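Local coordinates for putative succinylglutamate desuccinylase / aspartoacylase (Shewanella amazonensis, PDB 3FMC), which probably acts as a zinc-dependent hydrolase of the succinylglutamate desuccinylase / aspartoacylase family, though its substrate is not established, at residues Trp100-Glu112 and Phe206-Thr220. Sequence-based numbering, arbitrary orientation.
Sequences WNREYLDHGFNIE and FGGAMDEAAFVPWWT. With SO4 (sulfate ion), chain K.
Tyr-104 N donates to Gly-208 O (3.1 Å), where the loop 101-107, extended from Tyr-104 on, runs past the turn that leads into helix 210-227. Arg-102 CA and Gly-208 CA come within 4.0 Å; Gly-208 has a positive phi (98°) and no side chain to part the backbones. Met-210 N donates to Asn-101 OD1 (3.3 Å). Tyr-104 lays one ring face on Met-210, a selenomethionine. Met-210 CB makes a CH-pi contact 3.8 Å from the ring centroid, and Met-210 SE meets the ring obliquely. Tyr-104 OH bonds to Gln-39. With an alanine here, Gln-39 would probably lose this partner and a gap would open over Met-210. In this catalytic domain, related to zinc exopeptidases, Asn-101 touches His-43, which with Glu-46 and His-172 could form the zinc site; no metal is bound there. Asn-101 ND2 donates to sulfate O1. Arg-102 grips the sulfate, NH1 to O1 and NH2 to O2, each 2.8 Å. The ion, probably from the crystallisation liquor, also bonds Arg-91 and Asn-99, consistent with an anion pocket. Asp-106 CB sits over the Phe-206 ring centroid, a CH-pi contact of 3.5 Å. Asp-106 CG is anti to the backbone N (chi1 -168°), which stacks the carboxylate over the CG and CD2 side of the ring, planes 5° apart. A water bridges Leu-105 O and Ala-213 O. Ile-111, starting helix 111-118, sets CD1 against Thr-220 CG2 of helix 210-227 (3.6 Å).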
ATOM      1  N   TRP C 100      -2.450  11.075  11.109  1.00 13.52           N
ATOM      2  CA  TRP C 100      -2.933  10.843  12.481  1.00 11.98           C
ATOM      3  C   TRP C 100      -2.710  12.076  13.373  1.00 13.35           C
ATOM      4  O   TRP C 100      -3.500  12.298  14.326  1.00 14.53           O
ATOM      5  CB  TRP C 100      -2.222   9.708  13.109  1.00 12.00           C
ATOM      6  CG  TRP C 100      -2.308   8.364  12.395  1.00 11.90           C
ATOM      7  CD1 TRP C 100      -1.270   7.672  11.885  1.00 15.27           C
ATOM      8  CD2 TRP C 100      -3.475   7.573  12.160  1.00 14.99           C
ATOM      9  NE1 TRP C 100      -1.688   6.463  11.385  1.00 13.69           N
ATOM     10  CE2 TRP C 100      -3.042   6.376  11.534  1.00 11.81           C
ATOM     11  CE3 TRP C 100      -4.834   7.747  12.417  1.00 16.68           C
ATOM     12  CZ2 TRP C 100      -3.929   5.369  11.138  1.00 12.37           C
ATOM     13  CZ3 TRP C 100      -5.719   6.739  12.007  1.00 16.35           C
ATOM     14  CH2 TRP C 100      -5.254   5.570  11.391  1.00 13.47           C
ATOM     15  N   ASN C 101      -1.676  12.862  13.030  1.00 14.43           N
ATOM     16  CA  ASN C 101      -1.342  14.097  13.768  1.00 13.41           C
ATOM     17  C   ASN C 101      -1.985  15.341  13.176  1.00 15.30           C
ATOM     18  O   ASN C 101      -1.515  16.487  13.355  1.00 16.79           O
ATOM     19  CB  ASN C 101       0.177  14.201  13.882  1.00 15.82           C
ATOM     20  CG  ASN C 101       0.634  15.244  14.901  1.00 14.76           C
ATOM     21  OD1 ASN C 101       0.104  15.337  16.008  1.00 13.40           O
ATOM     22  ND2 ASN C 101       1.671  15.992  14.528  1.00 16.20           N
ATOM     23  N   ARG C 102      -3.064  15.128  12.432  1.00 12.46           N
ATOM     24  CA  ARG C 102      -3.908  16.221  11.975  1.00 12.98           C
ATOM     25  C   ARG C 102      -5.335  15.992  12.493  1.00 15.69           C
ATOM     26  O   ARG C 102      -6.246  16.697  12.106  1.00 15.36           O
ATOM     27  CB  ARG C 102      -3.919  16.329  10.462  1.00 14.04           C
ATOM     28  CG  ARG C 102      -2.599  16.781   9.914  1.00 20.30           C
ATOM     29  CD  ARG C 102      -2.160  18.153  10.417  1.00 22.83           C
ATOM     30  NE  ARG C 102      -0.887  18.434   9.758  1.00 23.82           N
ATOM     31  CZ  ARG C 102       0.306  18.019  10.200  1.00 23.90           C
ATOM     32  NH1 ARG C 102       0.445  17.448  11.387  1.00 27.37           N
ATOM     33  NH2 ARG C 102       1.384  18.257   9.460  1.00 29.74           N
ATOM     34  N   GLU C 103      -5.508  15.011  13.381  1.00 14.52           N
ATOM     35  CA  GLU C 103      -6.838  14.650  13.903  1.00 14.71           C
ATOM     36  C   GLU C 103      -7.219  15.199  15.277  1.00 14.95           C
ATOM     37  O   GLU C 103      -8.266  14.866  15.837  1.00 13.46           O
ATOM     38  CB  GLU C 103      -6.925  13.131  13.907  1.00 14.79           C
ATOM     39  CG  GLU C 103      -7.144  12.528  12.525  1.00 16.96           C
ATOM     40  CD  GLU C 103      -8.585  12.555  12.081  1.00 22.17           C
ATOM     41  OE1 GLU C 103      -9.384  13.429  12.545  1.00 17.86           O
ATOM     42  OE2 GLU C 103      -8.921  11.667  11.274  1.00 23.76           O
ATOM     43  N   TYR C 104      -6.400  16.077  15.837  1.00 14.27           N
ATOM     44  CA  TYR C 104      -6.743  16.596  17.185  1.00 12.94           C
ATOM     45  C   TYR C 104      -7.903  17.585  17.116  1.00 15.29           C
ATOM     46  O   TYR C 104      -8.249  18.090  16.052  1.00 14.57           O
ATOM     47  CB  TYR C 104      -5.491  17.131  17.922  1.00 14.01           C
ATOM     48  CG  TYR C 104      -4.490  16.025  18.282  1.00 10.27           C
ATOM     49  CD1 TYR C 104      -4.574  15.341  19.483  1.00 13.31           C
ATOM     50  CD2 TYR C 104      -3.488  15.634  17.409  1.00 14.28           C
ATOM     51  CE1 TYR C 104      -3.727  14.352  19.817  1.00 14.52           C
ATOM     52  CE2 TYR C 104      -2.620  14.623  17.730  1.00 14.43           C
ATOM     53  CZ  TYR C 104      -2.739  13.957  18.939  1.00 15.47           C
ATOM     54  OH  TYR C 104      -1.807  12.984  19.246  1.00 12.78           O
ATOM     55  N   LEU C 105      -8.474  17.880  18.272  1.00 14.58           N
ATOM     56  CA  LEU C 105      -9.675  18.673  18.393  1.00 14.81           C
ATOM     57  C   LEU C 105      -9.386  20.126  18.694  1.00 18.21           C
ATOM     58  O   LEU C 105      -8.716  20.410  19.683  1.00 17.31           O
ATOM     59  CB  LEU C 105     -10.503  18.095  19.545  1.00 18.79           C
ATOM     60  CG  LEU C 105     -11.840  18.773  19.888  1.00 17.38           C
ATOM     61  CD1 LEU C 105     -12.717  18.962  18.647  1.00 16.40           C
ATOM     62  CD2 LEU C 105     -12.548  17.998  21.022  1.00 19.01           C
ATOM     63  N   ASP C 106      -9.821  21.016  17.798  1.00 18.85           N
ATOM     64  CA  ASP C 106      -9.733  22.477  17.978  1.00 21.14           C
ATOM     65  C   ASP C 106     -10.991  22.822  18.717  1.00 21.76           C
ATOM     66  O   ASP C 106     -12.099  22.611  18.210  1.00 24.43           O
ATOM     67  CB  ASP C 106      -9.743  23.177  16.636  1.00 21.19           C
ATOM     68  CG  ASP C 106      -9.357  24.686  16.694  1.00 26.22           C
ATOM     69  OD1 ASP C 106      -8.876  25.204  17.712  1.00 22.70           O
ATOM     70  OD2 ASP C 106      -9.504  25.350  15.645  1.00 26.96           O
ATOM     71  N   HIS C 107     -10.845  23.338  19.927  1.00 22.22           N
ATOM     72  CA  HIS C 107     -12.018  23.718  20.687  1.00 25.78           C
ATOM     73  C   HIS C 107     -12.673  24.946  20.054  1.00 27.28           C
ATOM     74  O   HIS C 107     -12.075  25.992  19.898  1.00 32.43           O
ATOM     75  CB  HIS C 107     -11.691  23.885  22.157  1.00 25.00           C
ATOM     76  CG  HIS C 107     -11.220  22.609  22.797  1.00 22.61           C
ATOM     77  ND1 HIS C 107     -12.073  21.564  23.102  1.00 21.80           N
ATOM     78  CD2 HIS C 107      -9.992  22.224  23.217  1.00 20.34           C
ATOM     79  CE1 HIS C 107     -11.383  20.594  23.682  1.00 25.53           C
ATOM     80  NE2 HIS C 107     -10.117  20.969  23.759  1.00 20.09           N
ATOM     81  N   GLY C 108     -13.915  24.782  19.657  1.00 33.53           N
ATOM     82  CA  GLY C 108     -14.639  25.858  19.010  1.00 34.68           C
ATOM     83  C   GLY C 108     -15.311  26.886  19.906  1.00 34.03           C
ATOM     84  O   GLY C 108     -15.666  27.959  19.426  1.00 38.83           O
ATOM     85  N   PHE C 109     -15.494  26.593  21.190  1.00 29.33           N
ATOM     86  CA  PHE C 109     -16.188  27.536  22.061  1.00 28.48           C
ATOM     87  C   PHE C 109     -15.523  28.935  22.132  1.00 29.31           C
ATOM     88  O   PHE C 109     -14.300  29.117  21.927  1.00 26.08           O
ATOM     89  CB  PHE C 109     -16.464  26.925  23.434  1.00 27.97           C
ATOM     90  CG  PHE C 109     -15.256  26.729  24.278  1.00 25.92           C
ATOM     91  CD1 PHE C 109     -14.483  25.570  24.179  1.00 25.92           C
ATOM     92  CD2 PHE C 109     -14.899  27.683  25.213  1.00 25.16           C
ATOM     93  CE1 PHE C 109     -13.382  25.415  24.987  1.00 24.50           C
ATOM     94  CE2 PHE C 109     -13.808  27.522  26.008  1.00 25.10           C
ATOM     95  CZ  PHE C 109     -13.046  26.411  25.906  1.00 23.43           C
ATOM     96  N   ASN C 110     -16.351  29.941  22.374  1.00 28.97           N
ATOM     97  CA  ASN C 110     -15.865  31.326  22.364  1.00 26.70           C
ATOM     98  C   ASN C 110     -15.162  31.596  23.685  1.00 22.11           C
ATOM     99  O   ASN C 110     -15.795  31.581  24.745  1.00 23.31           O
ATOM    100  CB  ASN C 110     -17.017  32.301  22.080  1.00 26.49           C
ATOM    101  CG  ASN C 110     -16.558  33.751  22.023  1.00 34.96           C
ATOM    102  OD1 ASN C 110     -15.768  34.193  22.839  1.00 34.55           O
ATOM    103  ND2 ASN C 110     -17.068  34.496  21.055  1.00 40.93           N
ATOM    104  N   ILE C 111     -13.847  31.806  23.615  1.00 22.61           N
ATOM    105  CA  ILE C 111     -13.019  31.970  24.814  1.00 23.04           C
ATOM    106  C   ILE C 111     -13.242  33.342  25.464  1.00 23.42           C
ATOM    107  O   ILE C 111     -13.221  33.463  26.694  1.00 24.96           O
ATOM    108  CB  ILE C 111     -11.514  31.657  24.512  1.00 20.96           C
ATOM    109  CG1 ILE C 111     -11.386  30.165  24.214  1.00 24.04           C
ATOM    110  CG2 ILE C 111     -10.616  32.040  25.700  1.00 18.78           C
ATOM    111  CD1 ILE C 111     -10.025  29.693  23.653  1.00 24.43           C
ATOM    112  N   GLU C 112     -13.463  34.349  24.643  1.00 24.93           N
ATOM    113  CA  GLU C 112     -13.797  35.675  25.172  1.00 27.21           C
ATOM    114  C   GLU C 112     -15.037  35.544  26.072  1.00 27.22           C
ATOM    115  O   GLU C 112     -15.006  35.966  27.212  1.00 27.60           O
ATOM    116  CB  GLU C 112     -13.987  36.702  24.044  1.00 26.60           C
ATOM    117  CG  GLU C 112     -14.416  38.103  24.530  1.00 31.52           C
ATOM    118  CD  GLU C 112     -13.464  38.698  25.602  1.00 43.35           C
ATOM    119  OE1 GLU C 112     -12.247  38.801  25.322  1.00 49.28           O
ATOM    120  OE2 GLU C 112     -13.949  39.058  26.705  1.00 46.25           O
ATOM    121  N   PHE C 206      -3.901  26.836  15.414  1.00 19.07           N
ATOM    122  CA  PHE C 206      -4.230  25.417  15.399  1.00 21.40           C
ATOM    123  C   PHE C 206      -4.132  24.820  14.001  1.00 21.24           C
ATOM    124  O   PHE C 206      -4.819  25.263  13.069  1.00 22.71           O
ATOM    125  CB  PHE C 206      -5.623  25.193  15.934  1.00 19.78           C
ATOM    126  CG  PHE C 206      -5.997  23.768  15.997  1.00 24.62           C
ATOM    127  CD1 PHE C 206      -5.715  23.013  17.133  1.00 21.90           C
ATOM    128  CD2 PHE C 206      -6.611  23.157  14.919  1.00 22.56           C
ATOM    129  CE1 PHE C 206      -6.053  21.691  17.191  1.00 19.58           C
ATOM    130  CE2 PHE C 206      -6.971  21.819  14.993  1.00 22.79           C
ATOM    131  CZ  PHE C 206      -6.692  21.098  16.122  1.00 21.14           C
ATOM    132  N   GLY C 207      -3.299  23.795  13.867  1.00 20.85           N
ATOM    133  CA  GLY C 207      -3.127  23.118  12.608  1.00 21.93           C
ATOM    134  C   GLY C 207      -3.351  21.609  12.640  1.00 23.24           C
ATOM    135  O   GLY C 207      -2.862  20.921  11.766  1.00 27.87           O
ATOM    136  N   GLY C 208      -4.057  21.109  13.657  1.00 18.79           N
ATOM    137  CA  GLY C 208      -4.438  19.709  13.756  1.00 19.00           C
ATOM    138  C   GLY C 208      -3.577  18.804  14.627  1.00 16.33           C
ATOM    139  O   GLY C 208      -3.990  17.703  14.913  1.00 16.28           O
ATOM    140  N   ALA C 209      -2.418  19.295  15.067  1.00 17.16           N
ATOM    141  CA  ALA C 209      -1.436  18.532  15.835  1.00 15.16           C
ATOM    142  C   ALA C 209      -1.634  18.584  17.351  1.00 16.55           C
ATOM    143  O   ALA C 209      -2.288  19.456  17.869  1.00 14.70           O
ATOM    144  CB  ALA C 209       0.018  19.001  15.475  1.00 12.75           C
HETATM  145  N   MSE C 210      -1.026  17.631  18.054  1.00 15.51           N
HETATM  146  CA  MSE C 210      -1.183  17.546  19.524  1.00 14.28           C
HETATM  147  C   MSE C 210      -0.712  18.791  20.264  1.00 14.88           C
HETATM  148  O   MSE C 210      -1.407  19.261  21.168  1.00 15.48           O
HETATM  149  CB  MSE C 210      -0.384  16.366  20.065  1.00 16.64           C
HETATM  150  CG  MSE C 210      -0.244  16.373  21.631  1.00 15.77           C
HETATM  151 SE   MSE C 210      -1.900  16.398  22.604  0.75 10.97          SE
HETATM  152  CE  MSE C 210      -1.893  14.500  23.011  1.00 12.61           C
ATOM    153  N   ASP C 211       0.494  19.270  19.966  1.00 14.71           N
ATOM    154  CA  ASP C 211       1.034  20.445  20.689  1.00 14.94           C
ATOM    155  C   ASP C 211       0.106  21.621  20.593  1.00 16.93           C
ATOM    156  O   ASP C 211      -0.295  22.185  21.601  1.00 16.72           O
ATOM    157  CB  ASP C 211       2.487  20.782  20.319  1.00 16.22           C
ATOM    158  CG  ASP C 211       2.749  21.028  18.820  1.00 16.60           C
ATOM    159  OD1 ASP C 211       1.839  20.968  17.954  1.00 19.25           O
ATOM    160  OD2 ASP C 211       3.959  21.239  18.518  1.00 23.94           O
ATOM    161  N   GLU C 212      -0.309  21.946  19.384  1.00 15.99           N
ATOM    162  CA  GLU C 212      -1.286  23.023  19.176  1.00 18.71           C
ATOM    163  C   GLU C 212      -2.593  22.774  19.908  1.00 16.13           C
ATOM    164  O   GLU C 212      -3.161  23.653  20.544  1.00 18.44           O
ATOM    165  CB  GLU C 212      -1.564  23.143  17.691  1.00 17.89           C
ATOM    166  CG  GLU C 212      -0.329  23.476  16.857  1.00 18.22           C
ATOM    167  CD  GLU C 212      -0.441  22.968  15.417  1.00 23.61           C
ATOM    168  OE1 GLU C 212      -1.450  22.302  15.049  1.00 20.96           O
ATOM    169  OE2 GLU C 212       0.518  23.197  14.677  1.00 28.38           O
ATOM    170  N   ALA C 213      -3.088  21.548  19.826  1.00 16.70           N
ATOM    171  CA  ALA C 213      -4.343  21.207  20.475  1.00 17.26           C
ATOM    172  C   ALA C 213      -4.221  21.449  21.976  1.00 15.14           C
ATOM    173  O   ALA C 213      -5.170  21.861  22.618  1.00 14.91           O
ATOM    174  CB  ALA C 213      -4.691  19.740  20.182  1.00 16.02           C
ATOM    175  N   ALA C 214      -3.042  21.154  22.517  1.00 16.70           N
ATOM    176  CA  ALA C 214      -2.769  21.342  23.935  1.00 14.99           C
ATOM    177  C   ALA C 214      -2.595  22.819  24.316  1.00 15.36           C
ATOM    178  O   ALA C 214      -3.089  23.236  25.366  1.00 15.24           O
ATOM    179  CB  ALA C 214      -1.565  20.576  24.371  1.00 12.45           C
ATOM    180  N   PHE C 215      -1.882  23.600  23.504  1.00 17.74           N
ATOM    181  CA  PHE C 215      -1.581  24.971  23.947  1.00 16.88           C
ATOM    182  C   PHE C 215      -2.491  26.047  23.404  1.00 17.94           C
ATOM    183  O   PHE C 215      -2.646  27.099  24.050  1.00 16.58           O
ATOM    184  CB  PHE C 215      -0.091  25.349  23.728  1.00 15.58           C
ATOM    185  CG  PHE C 215       0.318  25.493  22.267  1.00 13.15           C
ATOM    186  CD1 PHE C 215      -0.191  26.495  21.468  1.00 18.30           C
ATOM    187  CD2 PHE C 215       1.330  24.701  21.750  1.00 16.25           C
ATOM    188  CE1 PHE C 215       0.233  26.635  20.154  1.00 18.84           C
ATOM    189  CE2 PHE C 215       1.772  24.847  20.441  1.00 14.39           C
ATOM    190  CZ  PHE C 215       1.205  25.805  19.638  1.00 15.28           C
ATOM    191  N   VAL C 216      -3.101  25.847  22.238  1.00 17.83           N
ATOM    192  CA  VAL C 216      -3.904  26.947  21.703  1.00 18.04           C
ATOM    193  C   VAL C 216      -4.996  27.424  22.670  1.00 16.67           C
ATOM    194  O   VAL C 216      -5.192  28.656  22.805  1.00 19.52           O
ATOM    195  CB  VAL C 216      -4.460  26.666  20.260  1.00 16.48           C
ATOM    196  CG1 VAL C 216      -5.508  27.680  19.858  1.00 18.50           C
ATOM    197  CG2 VAL C 216      -3.328  26.667  19.244  1.00 18.12           C
ATOM    198  N   PRO C 217      -5.745  26.503  23.319  1.00 15.58           N
ATOM    199  CA  PRO C 217      -6.803  27.097  24.160  1.00 17.04           C
ATOM    200  C   PRO C 217      -6.247  27.991  25.267  1.00 17.86           C
ATOM    201  O   PRO C 217      -6.804  29.063  25.570  1.00 17.32           O
ATOM    202  CB  PRO C 217      -7.512  25.871  24.789  1.00 17.95           C
ATOM    203  CG  PRO C 217      -7.136  24.702  23.925  1.00 20.64           C
ATOM    204  CD  PRO C 217      -5.784  25.023  23.346  1.00 17.90           C
ATOM    205  N   TRP C 218      -5.163  27.533  25.864  1.00 17.09           N
ATOM    206  CA  TRP C 218      -4.512  28.281  26.975  1.00 18.42           C
ATOM    207  C   TRP C 218      -3.842  29.581  26.569  1.00 19.29           C
ATOM    208  O   TRP C 218      -3.840  30.557  27.369  1.00 18.49           O
ATOM    209  CB  TRP C 218      -3.538  27.408  27.703  1.00 18.06           C
ATOM    210  CG  TRP C 218      -4.159  26.205  28.323  1.00 14.71           C
ATOM    211  CD1 TRP C 218      -4.175  24.952  27.819  1.00 16.53           C
ATOM    212  CD2 TRP C 218      -4.811  26.131  29.608  1.00 13.17           C
ATOM    213  NE1 TRP C 218      -4.828  24.100  28.685  1.00 15.18           N
ATOM    214  CE2 TRP C 218      -5.220  24.792  29.792  1.00 19.72           C
ATOM    215  CE3 TRP C 218      -5.102  27.070  30.609  1.00 13.49           C
ATOM    216  CZ2 TRP C 218      -5.889  24.354  30.951  1.00 20.89           C
ATOM    217  CZ3 TRP C 218      -5.798  26.637  31.753  1.00 17.87           C
ATOM    218  CH2 TRP C 218      -6.165  25.291  31.915  1.00 20.87           C
ATOM    219  N   TRP C 219      -3.244  29.587  25.367  1.00 18.65           N
ATOM    220  CA  TRP C 219      -2.543  30.765  24.854  1.00 21.11           C
ATOM    221  C   TRP C 219      -3.601  31.799  24.514  1.00 21.23           C
ATOM    222  O   TRP C 219      -3.459  32.984  24.832  1.00 20.35           O
ATOM    223  CB  TRP C 219      -1.774  30.416  23.589  1.00 20.56           C
ATOM    224  CG  TRP C 219      -0.672  31.368  23.189  1.00 19.89           C
ATOM    225  CD1 TRP C 219      -0.485  32.666  23.616  1.00 21.57           C
ATOM    226  CD2 TRP C 219       0.372  31.100  22.251  1.00 16.80           C
ATOM    227  NE1 TRP C 219       0.608  33.208  23.006  1.00 21.41           N
ATOM    228  CE2 TRP C 219       1.160  32.274  22.159  1.00 20.01           C
ATOM    229  CE3 TRP C 219       0.722  29.983  21.472  1.00 18.87           C
ATOM    230  CZ2 TRP C 219       2.285  32.350  21.334  1.00 15.88           C
ATOM    231  CZ3 TRP C 219       1.829  30.073  20.651  1.00 19.49           C
ATOM    232  CH2 TRP C 219       2.591  31.255  20.587  1.00 20.30           C
ATOM    233  N   THR C 220      -4.669  31.355  23.845  1.00 20.38           N
ATOM    234  CA  THR C 220      -5.779  32.240  23.513  1.00 19.33           C
ATOM    235  C   THR C 220      -6.435  32.830  24.780  1.00 17.91           C
ATOM    236  O   THR C 220      -6.785  34.004  24.795  1.00 18.75           O
ATOM    237  CB  THR C 220      -6.814  31.487  22.671  1.00 19.37           C
ATOM    238  OG1 THR C 220      -6.179  31.056  21.452  1.00 20.49           O
ATOM    239  CG2 THR C 220      -7.982  32.384  22.359  1.00 22.75           C
TER
HETATM  240  S   SO4 K 368       3.895  16.222  11.243  1.00 34.99           S
HETATM  241  O1  SO4 K 368       2.559  15.640  11.495  1.00 19.44           O
HETATM  242  O2  SO4 K 368       3.853  16.983   9.997  1.00 39.53           O
HETATM  243  O3  SO4 K 368       5.013  15.232  11.158  1.00 29.57           O
HETATM  244  O4  SO4 K 368       4.208  17.095  12.389  1.00 43.18           O
HETATM  245  O   HOH W   1      -7.479  22.547  21.132  1.00 15.33           O